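Local coordinates for C-type lectin domain family 4 member F (Mus musculus, PDB 6JJJ), which is a trimeric Kupffer cell receptor whose calcium-binding C-type lectin domain has affinity for galactose and fucose, and which could take part in endocytosis, at residues 59-64 with 95-100; 112-117 with 134-139. All coordinates share one frame; numbering follows the deposited sequence.

Interaction 1 of 2, residues 59-64 with 95-100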
# COMPACT_ATOMS: atom_id res chain seq x y z
N LEU A 59 0.33 18.56 11.68
CA LEU A 59 1.76 18.34 11.79
C LEU A 59 2.07 17.43 12.97
O LEU A 59 1.60 17.67 14.09
CB LEU A 59 2.48 19.68 11.94
CG LEU A 59 2.45 20.58 10.70
CD1 LEU A 59 2.89 21.99 11.04
CD2 LEU A 59 3.32 20.00 9.59
N ALA A 60 2.86 16.39 12.72
CA ALA A 60 3.04 15.31 13.67
C ALA A 60 3.36 15.83 15.07
O ALA A 60 3.96 16.90 15.24
CB ALA A 60 4.16 14.38 13.20
N SER A 61 2.96 15.05 16.07
CA SER A 61 3.25 15.29 17.48
C SER A 61 4.10 14.14 18.02
O SER A 61 4.47 13.22 17.29
CB SER A 61 1.96 15.44 18.28
OG SER A 61 1.05 16.30 17.63
N VAL A 62 4.39 14.19 19.32
CA VAL A 62 5.12 13.12 19.99
C VAL A 62 4.42 12.81 21.32
O VAL A 62 4.67 13.48 22.33
CB VAL A 62 6.60 13.45 20.21
CG1 VAL A 62 7.33 13.52 18.87
CG2 VAL A 62 6.76 14.77 20.96
N THR A 63 3.55 11.80 21.32
CA THR A 63 3.02 11.29 22.58
C THR A 63 4.03 10.43 23.32
O THR A 63 3.92 10.27 24.54
CB THR A 63 1.74 10.48 22.33
OG1 THR A 63 1.22 10.00 23.57
CG2 THR A 63 2.02 9.30 21.41
N SER A 64 5.01 9.87 22.61
CA SER A 64 6.01 8.98 23.19
C SER A 64 7.37 9.32 22.61
O SER A 64 7.51 10.23 21.78
CB SER A 64 5.63 7.51 22.93
OG SER A 64 5.48 7.27 21.54
N TRP A 95 1.08 21.93 20.98
CA TRP A 95 0.90 21.20 19.74
C TRP A 95 -0.32 21.73 19.00
O TRP A 95 -1.31 22.17 19.61
CB TRP A 95 0.74 19.70 20.02
CG TRP A 95 1.97 19.09 20.60
CD1 TRP A 95 2.16 18.67 21.89
CD2 TRP A 95 3.20 18.82 19.91
NE1 TRP A 95 3.42 18.17 22.05
CE2 TRP A 95 4.09 18.25 20.85
CE3 TRP A 95 3.64 19.02 18.60
CZ2 TRP A 95 5.38 17.87 20.51
CZ3 TRP A 95 4.93 18.64 18.27
CH2 TRP A 95 5.78 18.07 19.22
N VAL A 96 -0.25 21.70 17.67
CA VAL A 96 -1.34 22.23 16.86
C VAL A 96 -2.52 21.27 16.79
O VAL A 96 -3.65 21.71 16.55
CB VAL A 96 -0.82 22.57 15.45
CG1 VAL A 96 -0.39 21.30 14.72
CG2 VAL A 96 -1.87 23.33 14.66
N ASP A 97 -2.29 19.97 17.00
CA ASP A 97 -3.38 19.01 16.95
C ASP A 97 -4.23 19.04 18.21
O ASP A 97 -5.45 18.84 18.13
CB ASP A 97 -2.83 17.60 16.72
CG ASP A 97 -1.93 17.14 17.85
OD1 ASP A 97 -1.78 17.88 18.85
OD2 ASP A 97 -1.37 16.02 17.75
N GLY A 98 -3.62 19.29 19.37
CA GLY A 98 -4.36 19.31 20.62
C GLY A 98 -3.64 18.66 21.78
O GLY A 98 -3.90 18.98 22.94
N THR A 99 -2.74 17.72 21.48
CA THR A 99 -1.98 17.01 22.50
C THR A 99 -1.39 17.97 23.53
O THR A 99 -0.68 18.91 23.16
CB THR A 99 -0.86 16.21 21.83
OG1 THR A 99 -1.39 15.42 20.76
CG2 THR A 99 -0.17 15.30 22.84
N PRO A 100 -1.66 17.77 24.82
CA PRO A 100 -0.92 18.50 25.86
C PRO A 100 0.45 17.88 26.12
O PRO A 100 0.65 16.68 25.95
CB PRO A 100 -1.82 18.38 27.09
CG PRO A 100 -2.44 17.01 26.92
CD PRO A 100 -2.61 16.80 25.42

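Interaction 2 of 2, residues 112-117 with 134-139. With CA (calcium ion), chain H; CA (calcium ion), chain G.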
# COMPACT_ATOMS: atom_id res chain seq x y z
N LYS A 112 21.26 20.58 22.47
CA LYS A 112 21.97 20.71 23.74
C LYS A 112 21.64 22.02 24.43
O LYS A 112 21.56 22.09 25.66
CB LYS A 112 23.47 20.58 23.51
CG LYS A 112 23.93 19.20 23.09
CD LYS A 112 25.45 19.11 23.03
CE LYS A 112 25.92 17.71 22.68
NZ LYS A 112 27.41 17.63 22.68
N ASN A 113 21.45 23.09 23.65
CA ASN A 113 20.97 24.38 24.16
C ASN A 113 19.88 24.85 23.20
O ASN A 113 20.16 25.54 22.21
CB ASN A 113 22.11 25.40 24.31
CG ASN A 113 22.95 25.55 23.05
OD1 ASN A 113 22.60 26.31 22.14
ND2 ASN A 113 24.06 24.84 22.99
N GLN A 114 18.63 24.47 23.48
CA GLN A 114 17.51 24.74 22.59
C GLN A 114 16.23 24.55 23.39
O GLN A 114 16.19 23.66 24.25
CB GLN A 114 17.53 23.79 21.38
CG GLN A 114 16.95 24.35 20.09
CD GLN A 114 17.62 25.63 19.64
OE1 GLN A 114 17.21 26.72 20.03
NE2 GLN A 114 18.65 25.51 18.82
N PRO A 115 15.18 25.36 23.15
CA PRO A 115 15.07 26.44 22.16
C PRO A 115 15.87 27.69 22.52
O PRO A 115 16.07 27.99 23.70
CB PRO A 115 13.57 26.75 22.15
CG PRO A 115 13.10 26.37 23.52
CD PRO A 115 13.94 25.19 23.94
N ASP A 116 16.31 28.42 21.49
CA ASP A 116 17.04 29.66 21.69
C ASP A 116 16.25 30.89 21.26
O ASP A 116 16.56 31.99 21.73
CB ASP A 116 18.36 29.63 20.90
CG ASP A 116 18.16 29.36 19.43
OD1 ASP A 116 17.00 29.14 19.02
OD2 ASP A 116 19.16 29.36 18.67
N ASN A 117 15.25 30.74 20.40
CA ASN A 117 14.44 31.86 19.93
C ASN A 117 15.32 32.90 19.23
O ASN A 117 15.19 34.11 19.46
CB ASN A 117 13.66 32.50 21.08
CG ASN A 117 12.45 33.27 20.59
OD1 ASN A 117 11.80 32.87 19.62
ND2 ASN A 117 12.14 34.37 21.26
N GLN A 134 17.21 16.28 16.65
CA GLN A 134 16.58 16.77 17.87
C GLN A 134 15.92 18.09 17.50
O GLN A 134 16.30 18.73 16.52
CB GLN A 134 17.61 16.92 19.00
CG GLN A 134 18.20 15.58 19.49
CD GLN A 134 18.77 15.66 20.89
OE1 GLN A 134 19.33 16.68 21.28
NE2 GLN A 134 18.71 14.55 21.62
N TRP A 135 14.92 18.48 18.28
CA TRP A 135 14.12 19.64 17.91
C TRP A 135 14.97 20.90 17.85
O TRP A 135 16.02 21.01 18.49
CB TRP A 135 12.98 19.84 18.90
CG TRP A 135 12.06 18.69 18.99
CD1 TRP A 135 12.05 17.58 18.21
CD2 TRP A 135 10.99 18.53 19.93
NE1 TRP A 135 11.04 16.73 18.60
CE2 TRP A 135 10.38 17.30 19.66
CE3 TRP A 135 10.50 19.31 20.98
CZ2 TRP A 135 9.29 16.82 20.39
CZ3 TRP A 135 9.42 18.84 21.71
CH2 TRP A 135 8.83 17.61 21.41
N ASN A 136 14.50 21.87 17.06
CA ASN A 136 15.08 23.20 17.05
C ASN A 136 13.99 24.19 16.66
O ASN A 136 13.31 23.99 15.65
CB ASN A 136 16.25 23.31 16.06
CG ASN A 136 16.70 24.75 15.85
OD1 ASN A 136 16.75 25.54 16.79
ND2 ASN A 136 17.02 25.09 14.60
N ASP A 137 13.78 25.22 17.48
CA ASP A 137 12.84 26.26 17.11
C ASP A 137 13.44 27.10 15.98
O ASP A 137 14.65 27.32 15.92
CB ASP A 137 12.48 27.13 18.32
CG ASP A 137 13.62 27.98 18.82
OD1 ASP A 137 14.79 27.65 18.57
OD2 ASP A 137 13.32 29.01 19.47
N MET A 138 12.58 27.55 15.07
CA MET A 138 13.04 28.11 13.81
C MET A 138 12.08 29.21 13.37
O MET A 138 10.93 29.28 13.82
CB MET A 138 13.14 27.01 12.74
CG MET A 138 13.60 27.48 11.38
SD MET A 138 15.25 28.20 11.46
CE MET A 138 15.39 28.94 9.84
N ALA A 139 12.57 30.07 12.49
CA ALA A 139 11.73 31.10 11.90
C ALA A 139 10.65 30.45 11.05
O ALA A 139 10.94 29.65 10.16
CB ALA A 139 12.57 32.06 11.05
CA CA H . 16.99 27.98 16.86
CA CA G . 9.48 31.33 20.18
O HOH W 1 19.14 27.96 16.08

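Interaction 1 of 2, residues 59-64 with 95-100
One face of the Trp95 indole is covered by Ser61 and the backbone N of Val62. Ser61 CA stands 4.0 Å from the centroid of the Trp95 six-membered ring, 17° off its normal, a CH-pi contact over the face. Ser61 CB and Val62 N sit above the same face, shifted toward the rim. Ala60 O approaches obliquely, 3.6 Å from Trp95 CZ3, while Thr99 O meets the ring at its edge, in plane. Val62 crosses the indole at about a right angle and touches it with one methyl, Val62 CG2 to Trp95 CZ2 being 3.4 Å. Phe101 adds an edge-to-face ring contact.

The second flat group is the carboxylate of Asp97. Its oxygen OD1 takes the backbone N of Thr99 from above the carboxylate plane, 45° out of it, at 2.8 Å, which closes an Asx turn. Asp97 OD2 accepts from Thr99 OG1 at 3.1 Å, on the syn side but tilted out of the carboxylate plane, and from Ser61 OG; this last bond spans the two loops, but its modelled length is doubtfully short. Ser61 OG reaches the acid from beside its own backbone N, anti to the carbonyl carbon (chi1 -47°). At the other end, Leu59 CB and Val96 CG1 meet loosely, 4.3 Å apart.

The contact joins the loop after strand 58-59 to the loop after strand 94-95 within the C-type lectin domain. Gly83, on strand 80-85 in the Trp-Ile-Gly-Leu sequence characteristic of these domains, makes backbone hydrogen bonds to both Ala60 and Val96. Chemically, two bonds from Thr99 brace the 97-99 turn and would be consistent with an ionised Asp97, while a third, from Ser61 OG, reaches across beside an otherwise largely apolar and CH-pi contact.

Interaction 2 of 2, residues 112-117 with 134-139
The carboxylates of Asp116 and Asp137 converge on one calcium ion (chain H), their planes 49° apart, each offering OD1. Asp116 OD1 binds the calcium at 2.5 Å. Asp137 holds the same ion twice, through its backbone O at 2.6 Å and through OD1 at 2.8 Å. With CG of Asp137 between the backbone N and the carbonyl carbon (chi1 69°), carboxylate and carbonyl reach the same ion. The amide of Asn136 enters from the strand, with OD1 2.5 Å from the calcium; its ND2 is held by His130, a second-shell bond that would hold the amide in this orientation. Glu126 and a water complete the modelled ligands, and the water also donates to Asp116 OD2.

Gln114, Pro115 and Asp116 form the Gln-Pro-Asp sequence associated with galactose-type recognition in C-type lectins, with the usual cis peptide bond before the proline, and Trp135, Asn136 and Asp137 form the Trp-Asn-Asp sequence of strand 135-138. Gln114 bends at chi2 and carries its amide close to the calcium, though which end is oxygen is uncertain.

The other carboxylate oxygen of Asp137, OD2, accepts from Asn117 N at 2.8 Å with its syn lone pair, while OD1 has a weak bond from Asp116 N. Pro115 CB packs 3.5 Å from Asp137 OD2. Asn117, whose side chain crosses that of Asp137 at about a right angle, the amide and carboxylate planes 38° apart, points OD1 to a second calcium ion (chain G), 2.8 Å away, alongside Asp86, Glu90, Glu126 and Asp127.

Overall arrangement
The two interactions follow one another along the chain, 59-64 with 95-100 closing before 112-117 meets 134-139, and their centres lie about 17 Å apart within the same C-type lectin domain. Interaction 1 joins the end of strand 58-59, in the sheet with 28-31, 34-38 and 147-151, to the end of strand 94-95; interaction 2 uses strand 135-138, at the opposite edge of the second sheet. Trp135 links them, its ring meeting that of Trp95 at about 85° and its CZ2 lying 3.3 Å from Val62 CG2. Interaction 1 lies partly buried, nearer the chain's centre, whereas interaction 2 forms the calcium-bearing end, consistent with the sugar-binding surface of related lectins.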